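Local atomic coordinates of short chain dehydrogenase (A0QTM2 homolog) (Mycobacterium thermoresistibile, PDB entry 3SC4), a protein that probably catalyses NAD(P)-dependent oxidation or reduction of an unspecified substrate, as a short chain dehydrogenase with a Rossmann-type fold. Residues D118-I123 / T164-A169; S151-L156 / T193-T198; L68-D73 / V84-E89; G92-C97 / Q133-H138. All coordinates share one frame; numbering follows the deposited sequence.

Contact 1 of 4, residues D118-I123 / T164-A169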
loop_
_atom_site.group_PDB
_atom_site.type_symbol
_atom_site.label_atom_id
_atom_site.label_comp_id
_atom_site.label_asym_id
_atom_site.label_seq_id
_atom_site.Cartn_x
_atom_site.Cartn_y
_atom_site.Cartn_z
ATOM N N ASP B 118 8.400 5.723 -7.107
ATOM C CA ASP B 118 8.851 6.320 -5.846
ATOM C C ASP B 118 8.248 7.685 -5.613
ATOM O O ASP B 118 7.968 8.083 -4.491
ATOM C CB ASP B 118 10.364 6.455 -5.797
ATOM C CG ASP B 118 11.051 5.142 -5.715
ATOM O OD1 ASP B 118 10.393 4.140 -5.387
ATOM O OD2 ASP B 118 12.258 5.102 -5.995
ATOM N N LEU B 119 8.007 8.416 -6.664
ATOM C CA LEU B 119 7.420 9.700 -6.463
ATOM C C LEU B 119 5.974 9.516 -5.981
ATOM O O LEU B 119 5.512 10.212 -5.051
ATOM C CB LEU B 119 7.591 10.502 -7.738
ATOM C CG LEU B 119 6.949 11.856 -7.790
ATOM C CD1 LEU B 119 7.652 12.710 -8.857
ATOM C CD2 LEU B 119 5.504 11.588 -8.103
ATOM N N MET B 120 5.275 8.533 -6.540
ATOM C CA MET B 120 3.897 8.259 -6.115
ATOM C C MET B 120 3.805 7.674 -4.682
ATOM O O MET B 120 2.997 8.108 -3.871
ATOM C CB MET B 120 3.213 7.297 -7.112
ATOM C CG MET B 120 2.984 7.887 -8.494
ATOM S SD MET B 120 1.836 6.981 -9.557
ATOM C CE MET B 120 3.063 6.072 -10.413
ATOM N N ASN B 121 4.599 6.642 -4.423
ATOM C CA ASN B 121 4.660 5.995 -3.134
ATOM C C ASN B 121 5.157 7.037 -2.128
ATOM O O ASN B 121 4.581 7.196 -1.033
ATOM C CB ASN B 121 5.592 4.794 -3.244
ATOM C CG ASN B 121 5.750 3.997 -1.932
ATOM O OD1 ASN B 121 4.869 3.204 -1.540
ATOM N ND2 ASN B 121 6.920 4.128 -1.313
ATOM N N GLY B 122 6.175 7.809 -2.521
ATOM C CA GLY B 122 6.787 8.780 -1.612
ATOM C C GLY B 122 5.814 9.819 -1.120
ATOM O O GLY B 122 5.666 10.033 0.079
ATOM N N ILE B 123 5.136 10.464 -2.051
ATOM C CA ILE B 123 4.278 11.556 -1.684
ATOM C C ILE B 123 2.999 11.052 -1.007
ATOM O O ILE B 123 2.529 11.655 -0.053
ATOM C CB ILE B 123 3.925 12.412 -2.907
ATOM C CG1 ILE B 123 5.182 13.146 -3.401
ATOM C CG2 ILE B 123 2.883 13.400 -2.537
ATOM C CD1 ILE B 123 5.009 13.907 -4.728
ATOM N N THR B 164 -1.561 -0.519 -11.649
ATOM C CA THR B 164 -0.957 -1.008 -10.409
ATOM C C THR B 164 -0.209 0.037 -9.579
ATOM O O THR B 164 -0.482 0.209 -8.413
ATOM C CB THR B 164 -0.074 -2.213 -10.726
ATOM O OG1 THR B 164 -0.913 -3.230 -11.286
ATOM C CG2 THR B 164 0.613 -2.715 -9.488
ATOM N N PRO B 165 0.709 0.766 -10.184
ATOM C CA PRO B 165 1.425 1.766 -9.388
ATOM C C PRO B 165 0.512 2.748 -8.681
ATOM O O PRO B 165 0.639 2.982 -7.473
ATOM C CB PRO B 165 2.282 2.494 -10.437
ATOM C CG PRO B 165 2.403 1.498 -11.555
ATOM C CD PRO B 165 1.112 0.782 -11.594
ATOM N N TYR B 166 -0.395 3.345 -9.423
ATOM C CA TYR B 166 -1.302 4.344 -8.869
ATOM C C TYR B 166 -2.282 3.724 -7.885
ATOM O O TYR B 166 -2.527 4.295 -6.845
ATOM C CB TYR B 166 -2.051 5.076 -9.997
ATOM C CG TYR B 166 -2.865 6.262 -9.559
ATOM C CD1 TYR B 166 -2.276 7.328 -8.914
ATOM C CD2 TYR B 166 -4.215 6.321 -9.825
ATOM C CE1 TYR B 166 -3.046 8.441 -8.505
ATOM C CE2 TYR B 166 -4.989 7.395 -9.436
ATOM C CZ TYR B 166 -4.415 8.459 -8.759
ATOM O OH TYR B 166 -5.204 9.542 -8.386
ATOM N N MET B 167 -2.840 2.559 -8.207
ATOM C CA MET B 167 -3.738 1.874 -7.278
ATOM C C MET B 167 -3.010 1.575 -5.985
ATOM O O MET B 167 -3.561 1.751 -4.906
ATOM C CB MET B 167 -4.261 0.595 -7.882
ATOM C CG MET B 167 -5.099 -0.237 -6.950
ATOM S SD MET B 167 -4.113 -1.411 -5.966
ATOM C CE MET B 167 -3.408 -2.474 -7.249
ATOM N N MET B 168 -1.766 1.123 -6.085
ATOM C CA MET B 168 -0.980 0.843 -4.866
ATOM C C MET B 168 -0.843 2.086 -3.975
ATOM O O MET B 168 -0.944 2.004 -2.741
ATOM C CB MET B 168 0.430 0.318 -5.216
ATOM C CG MET B 168 0.427 -1.117 -5.619
ATOM S SD MET B 168 2.026 -1.633 -6.251
ATOM C CE MET B 168 3.029 -1.494 -4.756
ATOM N N ALA B 169 -0.534 3.207 -4.609
ATOM C CA ALA B 169 -0.314 4.445 -3.906
ATOM C C ALA B 169 -1.625 4.921 -3.295
ATOM O O ALA B 169 -1.674 5.238 -2.099
ATOM C CB ALA B 169 0.296 5.507 -4.838
#
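Met120 meets Pro165, Tyr166 and Ala169 where two helices of the short chain dehydrogenase fold, 114-135 and 164-183, run side by side. The two short segments are almost parallel, with 9° between their directions and 9.2 Å between their axes. No hydrogen bond crosses the gap, and the contact is buried and held by apolar surface and sulfur. Met120 carries most of it. Its CG lies beside the backbone N, chi1 -67°, and the chain runs on extended before it bends at SD. The bend, chi3 -96°, brings the methyl CE beside Pro165, with CE 3.7 Å from Pro165 CB. These two side chains lie alongside each other and point the same way. SD lies beside Tyr166, whose side chain crosses that of Met120 at about a right angle. This is a Met-aromatic contact at the ring edge: SD sits near the ring plane, 4.2 Å from Tyr166 CD1. Tyr166 begins the Tyr-x-x-x-Lys sequence characteristic of short chain dehydrogenases, in which this tyrosine usually serves as the catalytic acid or base, so Met120 touches the ring that probably carries the active-site hydroxyl. Further along, at the small Ala169, the backbones come nearest, with the CA atoms of Asn121 and Ala169 5.3 Å apart. Ala169 CB lies 4.1 Å from Met120 CB and 3.9 Å from Met120 O. That carbonyl also accepts a hydrogen bond from Gln124 NE2. The second subunit packs close by: its Tyr129 touches Pro165, and its Arg126 forms a salt bridge with Asp118.

Contact 2 of 4, residues S151-L156 / T193-T198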
loop_
_atom_site.group_PDB
_atom_site.type_symbol
_atom_site.label_atom_id
_atom_site.label_comp_id
_atom_site.label_asym_id
_atom_site.label_seq_id
_atom_site.Cartn_x
_atom_site.Cartn_y
_atom_site.Cartn_z
ATOM N N SER B 151 -8.481 9.939 -0.682
ATOM C CA SER B 151 -8.154 8.647 -1.288
ATOM C C SER B 151 -9.407 7.802 -1.322
ATOM O O SER B 151 -10.381 8.141 -0.668
ATOM C CB SER B 151 -7.053 7.973 -0.486
ATOM O OG SER B 151 -7.535 7.672 0.804
ATOM N N PRO B 152 -9.397 6.700 -2.092
ATOM C CA PRO B 152 -10.633 6.015 -2.416
ATOM C C PRO B 152 -10.902 4.836 -1.518
ATOM O O PRO B 152 -9.986 4.368 -0.841
ATOM C CB PRO B 152 -10.345 5.483 -3.813
ATOM C CG PRO B 152 -8.890 5.110 -3.763
ATOM C CD PRO B 152 -8.245 6.058 -2.762
ATOM N N PRO B 153 -12.136 4.333 -1.526
ATOM C CA PRO B 153 -12.429 3.036 -0.900
ATOM C C PRO B 153 -11.631 1.944 -1.563
ATOM O O PRO B 153 -11.324 2.053 -2.765
ATOM C CB PRO B 153 -13.914 2.784 -1.215
ATOM C CG PRO B 153 -14.444 4.057 -1.703
ATOM C CD PRO B 153 -13.282 4.840 -2.285
ATOM N N ILE B 154 -11.317 0.920 -0.773
ATOM C CA ILE B 154 -10.563 -0.225 -1.203
ATOM C C ILE B 154 -11.561 -1.136 -1.879
ATOM O O ILE B 154 -12.426 -1.727 -1.228
ATOM C CB ILE B 154 -9.914 -0.986 -0.057
ATOM C CG1 ILE B 154 -9.088 -0.051 0.852
ATOM C CG2 ILE B 154 -9.103 -2.135 -0.590
ATOM C CD1 ILE B 154 -7.929 0.626 0.221
ATOM N N ARG B 155 -11.417 -1.239 -3.197
ATOM C CA ARG B 155 -12.229 -2.107 -4.045
ATOM C C ARG B 155 -11.320 -3.228 -4.576
ATOM O O ARG B 155 -10.293 -2.959 -5.197
ATOM C CB ARG B 155 -12.754 -1.283 -5.218
ATOM C CG ARG B 155 -13.688 -0.121 -4.820
ATOM C CD ARG B 155 -15.099 -0.643 -4.826
ATOM N NE ARG B 155 -15.921 0.197 -5.658
ATOM C CZ ARG B 155 -16.999 -0.191 -6.322
ATOM N NH1 ARG B 155 -17.431 -1.438 -6.309
ATOM N NH2 ARG B 155 -17.650 0.723 -7.017
ATOM N N LEU B 156 -11.717 -4.473 -4.338
ATOM C CA LEU B 156 -10.851 -5.633 -4.552
ATOM C C LEU B 156 -11.236 -6.500 -5.738
ATOM O O LEU B 156 -10.527 -7.475 -6.050
ATOM C CB LEU B 156 -10.856 -6.513 -3.298
ATOM C CG LEU B 156 -10.288 -5.869 -2.033
ATOM C CD1 LEU B 156 -10.470 -6.834 -0.835
ATOM C CD2 LEU B 156 -8.825 -5.486 -2.252
ATOM N N THR B 193 -11.385 8.659 5.022
ATOM C CA THR B 193 -10.988 9.019 3.662
ATOM C C THR B 193 -12.183 9.609 2.934
ATOM O O THR B 193 -13.334 9.328 3.280
ATOM C CB THR B 193 -10.467 7.807 2.875
ATOM O OG1 THR B 193 -11.542 6.891 2.686
ATOM C CG2 THR B 193 -9.325 7.103 3.614
ATOM N N LEU B 194 -11.903 10.393 1.895
ATOM C CA LEU B 194 -12.955 11.086 1.147
ATOM C C LEU B 194 -12.563 11.178 -0.298
ATOM O O LEU B 194 -11.443 11.635 -0.603
ATOM C CB LEU B 194 -13.170 12.490 1.728
ATOM C CG LEU B 194 -14.293 13.359 1.168
ATOM C CD1 LEU B 194 -15.630 12.674 1.412
ATOM C CD2 LEU B 194 -14.270 14.824 1.750
ATOM N N TRP B 195 -13.494 10.797 -1.178
ATOM C CA TRP B 195 -13.240 10.618 -2.610
ATOM C C TRP B 195 -14.482 11.042 -3.427
ATOM O O TRP B 195 -15.609 10.763 -3.024
ATOM C CB TRP B 195 -12.937 9.139 -2.849
ATOM C CG TRP B 195 -12.331 8.781 -4.193
ATOM C CD1 TRP B 195 -12.896 8.010 -5.152
ATOM C CD2 TRP B 195 -11.020 9.092 -4.656
ATOM N NE1 TRP B 195 -12.043 7.855 -6.195
ATOM C CE2 TRP B 195 -10.883 8.522 -5.924
ATOM C CE3 TRP B 195 -9.961 9.840 -4.133
ATOM C CZ2 TRP B 195 -9.722 8.661 -6.694
ATOM C CZ3 TRP B 195 -8.801 9.983 -4.887
ATOM C CH2 TRP B 195 -8.694 9.394 -6.163
ATOM N N PRO B 196 -14.296 11.703 -4.575
ATOM C CA PRO B 196 -15.435 12.186 -5.325
ATOM C C PRO B 196 -15.910 11.161 -6.353
ATOM O O PRO B 196 -15.125 10.371 -6.843
ATOM C CB PRO B 196 -14.859 13.409 -6.028
ATOM C CG PRO B 196 -13.465 13.025 -6.321
ATOM C CD PRO B 196 -13.035 12.076 -5.231
ATOM N N ARG B 197 -17.181 11.189 -6.703
ATOM C CA ARG B 197 -17.719 10.178 -7.605
ATOM C C ARG B 197 -17.411 10.461 -9.057
ATOM O O ARG B 197 -17.452 9.546 -9.880
ATOM C CB ARG B 197 -19.246 10.066 -7.471
ATOM C CG ARG B 197 -19.697 9.292 -6.295
ATOM C CD ARG B 197 -21.184 9.040 -6.354
ATOM N NE ARG B 197 -21.593 8.116 -5.307
ATOM C CZ ARG B 197 -21.790 6.807 -5.460
ATOM N NH1 ARG B 197 -21.619 6.202 -6.629
ATOM N NH2 ARG B 197 -22.165 6.084 -4.424
ATOM N N THR B 198 -17.174 11.724 -9.392
ATOM C CA THR B 198 -16.886 12.102 -10.761
ATOM C C THR B 198 -15.487 12.670 -10.818
ATOM O O THR B 198 -14.882 12.923 -9.779
ATOM C CB THR B 198 -17.825 13.198 -11.228
ATOM O OG1 THR B 198 -17.433 14.437 -10.612
ATOM C CG2 THR B 198 -19.275 12.854 -10.880
HETATM O O HOH W 1 -12.848 7.355 0.306
#
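Ser151, Trp195 and Thr193 bury the most surface where the loop after strand 146-149 meets the end of strand 190-195. Ser151 lies against Thr193. Its OG is 3.4 Å from the methyl CG2 of Thr193, a van der Waals touch of oxygen on methyl, while the hydroxyl itself is hydrogen-bonded to Thr174. The Ser151 carbonyl is turned to the strand and held through a water. The water donates to Ser151 O and accepts from Thr193 OG1, at 2.8 Å in each case. Thr193 OG1 stands between its own backbone N and carbonyl carbon, chi1 66°, which puts it within range of that water. The loop 151-156 follows strand 146-149, and 193-195 ends the neighbouring parallel strand 190-195, at the C-terminal ends of the Rossmann-type sheet where dehydrogenases of this family commonly build the active-site region. Trp195 directs its indole at the loop, with CG anti to the backbone N (chi1 -166°). Pro152 covers one face in a CH-pi contact: its CB is 3.6 Å from the centroid of the five-membered ring, only 3° off the ring normal. Pro196 CD lies over the opposite face, offset toward the rim. The indole is sandwiched between two prolines. Its NE1 is hydrogen-bonded to the carbonyl of Leu272. On the six-membered ring, CE3 of Trp195 comes to 3.5 Å from Ser151 C. Trp195 CB comes equally near Ser151 O, also at 3.5 Å.

Contact 3 of 4, residues L68-D73 / V84-E89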
loop_
_atom_site.group_PDB
_atom_site.type_symbol
_atom_site.label_atom_id
_atom_site.label_comp_id
_atom_site.label_asym_id
_atom_site.label_seq_id
_atom_site.Cartn_x
_atom_site.Cartn_y
_atom_site.Cartn_z
ATOM N N LEU B 68 -0.605 30.185 6.748
ATOM C CA LEU B 68 0.810 29.988 7.016
ATOM C C LEU B 68 1.370 29.113 5.896
ATOM O O LEU B 68 1.382 27.892 6.002
ATOM C CB LEU B 68 1.018 29.342 8.389
ATOM C CG LEU B 68 2.484 29.206 8.794
ATOM C CD1 LEU B 68 3.133 30.580 9.005
ATOM C CD2 LEU B 68 2.602 28.331 10.041
ATOM N N PRO B 69 1.808 29.739 4.802
ATOM C CA PRO B 69 2.419 28.951 3.747
ATOM C C PRO B 69 3.792 28.522 4.185
ATOM O O PRO B 69 4.529 29.328 4.707
ATOM C CB PRO B 69 2.526 29.944 2.593
ATOM C CG PRO B 69 2.682 31.298 3.278
ATOM C CD PRO B 69 1.856 31.187 4.529
ATOM N N ILE B 70 4.120 27.254 3.983
ATOM C CA ILE B 70 5.402 26.684 4.399
ATOM C C ILE B 70 5.999 25.949 3.193
ATOM O O ILE B 70 5.326 25.133 2.552
ATOM C CB ILE B 70 5.194 25.676 5.548
ATOM C CG1 ILE B 70 4.461 26.368 6.699
ATOM C CG2 ILE B 70 6.519 25.075 6.004
ATOM C CD1 ILE B 70 3.959 25.463 7.773
ATOM N N VAL B 71 7.248 26.261 2.877
ATOM C CA VAL B 71 7.999 25.480 1.914
ATOM C C VAL B 71 8.543 24.214 2.571
ATOM O O VAL B 71 9.274 24.288 3.563
ATOM C CB VAL B 71 9.161 26.268 1.341
ATOM C CG1 VAL B 71 10.159 25.318 0.632
ATOM C CG2 VAL B 71 8.622 27.345 0.406
ATOM N N GLY B 72 8.171 23.054 2.023
ATOM C CA GLY B 72 8.720 21.788 2.492
ATOM C C GLY B 72 8.371 20.596 1.629
ATOM O O GLY B 72 7.251 20.416 1.248
ATOM N N ASP B 73 9.361 19.771 1.355
ATOM C CA ASP B 73 9.188 18.537 0.594
ATOM C C ASP B 73 8.603 17.442 1.503
ATOM O O ASP B 73 9.270 16.948 2.425
ATOM C CB ASP B 73 10.547 18.107 -0.000
ATOM C CG ASP B 73 10.417 16.984 -1.025
ATOM O OD1 ASP B 73 9.329 16.377 -1.100
ATOM O OD2 ASP B 73 11.402 16.703 -1.742
ATOM N N VAL B 84 5.380 21.024 10.670
ATOM C CA VAL B 84 4.400 20.837 11.751
ATOM C C VAL B 84 4.753 21.677 13.002
ATOM O O VAL B 84 3.894 22.398 13.543
ATOM C CB VAL B 84 4.223 19.339 12.079
ATOM C CG1 VAL B 84 3.565 19.148 13.445
ATOM C CG2 VAL B 84 3.430 18.678 10.960
ATOM N N ALA B 85 6.018 21.599 13.420
ATOM C CA ALA B 85 6.564 22.449 14.501
ATOM C C ALA B 85 6.322 23.931 14.240
ATOM O O ALA B 85 6.065 24.692 15.171
ATOM C CB ALA B 85 8.060 22.199 14.691
ATOM N N LYS B 86 6.421 24.345 12.984
ATOM C CA LYS B 86 6.216 25.739 12.648
ATOM C C LYS B 86 4.733 26.081 12.777
ATOM O O LYS B 86 4.380 27.169 13.231
ATOM C CB LYS B 86 6.740 26.055 11.250
ATOM C CG LYS B 86 7.063 27.494 11.050
ATOM C CD LYS B 86 7.305 27.844 9.578
ATOM C CE LYS B 86 7.509 29.381 9.411
ATOM N NZ LYS B 86 7.569 29.798 7.963
ATOM N N THR B 87 3.875 25.134 12.424
ATOM C CA THR B 87 2.436 25.320 12.545
ATOM C C THR B 87 2.059 25.449 14.035
ATOM O O THR B 87 1.285 26.339 14.423
ATOM C CB THR B 87 1.684 24.131 11.861
ATOM O OG1 THR B 87 1.993 24.111 10.458
ATOM C CG2 THR B 87 0.162 24.221 12.053
ATOM N N VAL B 88 2.628 24.569 14.861
ATOM C CA VAL B 88 2.363 24.561 16.288
ATOM C C VAL B 88 2.858 25.829 16.988
ATOM O O VAL B 88 2.117 26.390 17.779
ATOM C CB VAL B 88 2.953 23.302 16.954
ATOM C CG1 VAL B 88 2.962 23.412 18.512
ATOM C CG2 VAL B 88 2.180 22.066 16.495
ATOM N N GLU B 89 4.076 26.290 16.684
ATOM C CA GLU B 89 4.638 27.529 17.284
ATOM C C GLU B 89 3.820 28.769 16.923
ATOM O O GLU B 89 3.734 29.706 17.693
ATOM C CB GLU B 89 6.107 27.759 16.863
#
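Leu68 and Ile70 reach from strand 66-71 toward Lys86 and Thr87 on helix 77-91. Leu68 has CG anti to the backbone N, chi1 -175°, and its branch CD2 does the touching. CD2 rests on the helix backbone, 3.8 Å from Lys86 O and 3.9 Å from Thr87 CA. Ile70 uses its longer branch. CG1 lies beside the backbone N, chi1 -56°, and the extended chi2 carries CD1 out to Thr87. There CD1 meets Thr87 OG1 at 3.6 Å, the two side chains crossing at about a right angle. Thr87 OG1 gives no polar bond to the strand; it is hydrogen-bonded to Ala83 O, one turn back in its own helix. Lys86 is extended, and its aliphatic part passes Ile70, with Lys86 CD 4.3 Å from Ile70 CG1. The other strand face is turned to helix 53-63, where Pro69 packs on Ala57. The segments run nearly antiparallel, with an angle of 157° between strand and helix and 9.9 Å between their axes. This is the packing of a helix on the edge strand it follows, the first half of the beta-alpha-beta crossover that leads to strand 96-99 in the Rossmann-type fold.

Contact 4 of 4, residues G92-C97 / Q133-H138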
loop_
_atom_site.group_PDB
_atom_site.type_symbol
_atom_site.label_atom_id
_atom_site.label_comp_id
_atom_site.label_asym_id
_atom_site.label_seq_id
_atom_site.Cartn_x
_atom_site.Cartn_y
_atom_site.Cartn_z
ATOM N N GLY B 92 -0.506 27.042 17.821
ATOM C CA GLY B 92 -0.683 26.476 19.154
ATOM C C GLY B 92 -1.256 25.073 19.237
ATOM O O GLY B 92 -1.465 24.581 20.359
ATOM N N GLY B 93 -1.485 24.402 18.102
ATOM C CA GLY B 93 -2.131 23.085 18.150
ATOM C C GLY B 93 -2.842 22.761 16.850
ATOM O O GLY B 93 -3.126 23.668 16.055
ATOM N N ILE B 94 -3.113 21.479 16.609
ATOM C CA ILE B 94 -3.652 21.074 15.328
ATOM C C ILE B 94 -4.973 20.338 15.498
ATOM O O ILE B 94 -5.049 19.301 16.139
ATOM C CB ILE B 94 -2.642 20.231 14.520
ATOM C CG1 ILE B 94 -1.416 21.088 14.186
ATOM C CG2 ILE B 94 -3.289 19.673 13.204
ATOM C CD1 ILE B 94 -0.253 20.313 13.625
ATOM N N ASP B 95 -6.008 20.890 14.893
ATOM C CA ASP B 95 -7.332 20.307 14.953
ATOM C C ASP B 95 -7.608 19.381 13.790
ATOM O O ASP B 95 -8.290 18.376 13.963
ATOM C CB ASP B 95 -8.368 21.427 14.945
ATOM C CG ASP B 95 -8.368 22.209 16.232
ATOM O OD1 ASP B 95 -8.714 21.589 17.265
ATOM O OD2 ASP B 95 -8.011 23.420 16.216
ATOM N N ILE B 96 -7.104 19.762 12.610
ATOM C CA ILE B 96 -7.409 19.110 11.368
ATOM C C ILE B 96 -6.120 18.860 10.556
ATOM O O ILE B 96 -5.299 19.757 10.371
ATOM C CB ILE B 96 -8.369 19.968 10.542
ATOM C CG1 ILE B 96 -9.626 20.260 11.349
ATOM C CG2 ILE B 96 -8.724 19.268 9.183
ATOM C CD1 ILE B 96 -10.450 21.353 10.755
ATOM N N CYS B 97 -5.942 17.613 10.126
ATOM C CA CYS B 97 -4.869 17.225 9.242
ATOM C C CYS B 97 -5.502 16.694 7.964
ATOM O O CYS B 97 -6.232 15.707 8.009
ATOM C CB CYS B 97 -4.049 16.126 9.891
ATOM S SG CYS B 97 -2.736 15.485 8.824
ATOM N N GLN B 133 1.648 11.161 11.166
ATOM C CA GLN B 133 2.399 10.830 12.355
ATOM C C GLN B 133 2.861 12.074 13.056
ATOM O O GLN B 133 2.832 12.174 14.296
ATOM C CB GLN B 133 3.624 10.002 11.989
ATOM C CG GLN B 133 4.530 9.619 13.166
ATOM C CD GLN B 133 5.807 8.960 12.675
ATOM O OE1 GLN B 133 6.633 9.604 12.028
ATOM N NE2 GLN B 133 5.963 7.668 12.955
ATOM N N SER B 134 3.328 13.023 12.271
ATOM C CA SER B 134 3.911 14.205 12.861
ATOM C C SER B 134 2.822 15.097 13.471
ATOM O O SER B 134 3.056 15.743 14.493
ATOM C CB SER B 134 4.757 14.941 11.830
ATOM O OG SER B 134 5.215 16.152 12.355
ATOM N N CYS B 135 1.633 15.105 12.864
ATOM C CA CYS B 135 0.506 15.872 13.393
ATOM C C CYS B 135 -0.101 15.283 14.677
ATOM O O CYS B 135 -0.527 16.032 15.565
ATOM C CB CYS B 135 -0.592 16.004 12.332
ATOM S SG CYS B 135 -0.282 17.271 11.038
ATOM N N ILE B 136 -0.123 13.954 14.785
ATOM C CA ILE B 136 -0.903 13.282 15.814
ATOM C C ILE B 136 -0.693 13.796 17.258
ATOM O O ILE B 136 -1.680 14.070 17.938
ATOM C CB ILE B 136 -0.753 11.752 15.743
ATOM C CG1 ILE B 136 -1.660 11.219 14.623
ATOM C CG2 ILE B 136 -1.099 11.098 17.117
ATOM C CD1 ILE B 136 -1.300 9.860 14.086
ATOM N N PRO B 137 0.558 13.977 17.706
ATOM C CA PRO B 137 0.761 14.463 19.080
ATOM C C PRO B 137 0.139 15.841 19.371
ATOM O O PRO B 137 -0.277 16.128 20.506
ATOM C CB PRO B 137 2.298 14.529 19.230
ATOM C CG PRO B 137 2.878 13.820 18.027
ATOM C CD PRO B 137 1.819 13.900 16.950
ATOM N N HIS B 138 0.065 16.680 18.347
ATOM C CA HIS B 138 -0.432 18.028 18.523
ATOM C C HIS B 138 -1.955 18.086 18.372
ATOM O O HIS B 138 -2.537 19.160 18.500
ATOM C CB HIS B 138 0.265 18.962 17.551
ATOM C CG HIS B 138 1.755 18.907 17.653
ATOM N ND1 HIS B 138 2.449 19.477 18.701
ATOM C CD2 HIS B 138 2.683 18.323 16.856
ATOM C CE1 HIS B 138 3.742 19.255 18.537
ATOM N NE2 HIS B 138 3.912 18.563 17.421
#
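Ile94 N donates a hydrogen bond to His138 O, 3.0 Å long and nearly straight at 170°. The donor stands above the carbonyl plane, 46° out of it. The bond ties together the two ends of the strand 96-99 and helix 114-135 unit of the Rossmann-type fold: the loop entering the strand and the C-terminal region of helix 114-135, around His138. Gly93 lies just before it, with its CA 4.0 Å from the same His138 O. His138 N also bonds to Cys135 O, 2.9 Å. Its side chain starts toward the loop but the imidazole leads away, so that CB is what meets Ile94, 4.2 Å from Ile94 CD1. The imidazole packs instead on Val84 and Val88 of helix 77-91. Ile94 CD1 also touches Cys135 SG at 4.0 Å. Beyond this, Cys97 points from the strand to the helix, and Cys135 points back. Cys135 also packs on Phe13 of strand 11-15. Cys97 SG is anti to the backbone N, chi1 176°, which extends it toward the other thiol. The two SG atoms are 3.8 Å apart, in contact but too far for a disulfide.

Overall arrangement
The contacts form two neighbouring pairs. Contacts 3 and 4 have centres 12 Å apart and touch through packing: Val84 CB lies 3.3 Å from Ser134 OG, and Val84 CG2 lies 4.0 Å from Cys135 SG. Contacts 1 and 2 have centres 15 Å apart and meet where Tyr166 OH lies 4.1 Å from Trp195 CH2, beside what is probably the active site. Contacts 1 and 4 use different parts of helix 114-135, their centres 25 Å apart, and both also touch the second subunit. Contacts 2 and 3 lie on opposite sides of the chain's centre, 28 Å between their own centres, but reach the same parallel sheet.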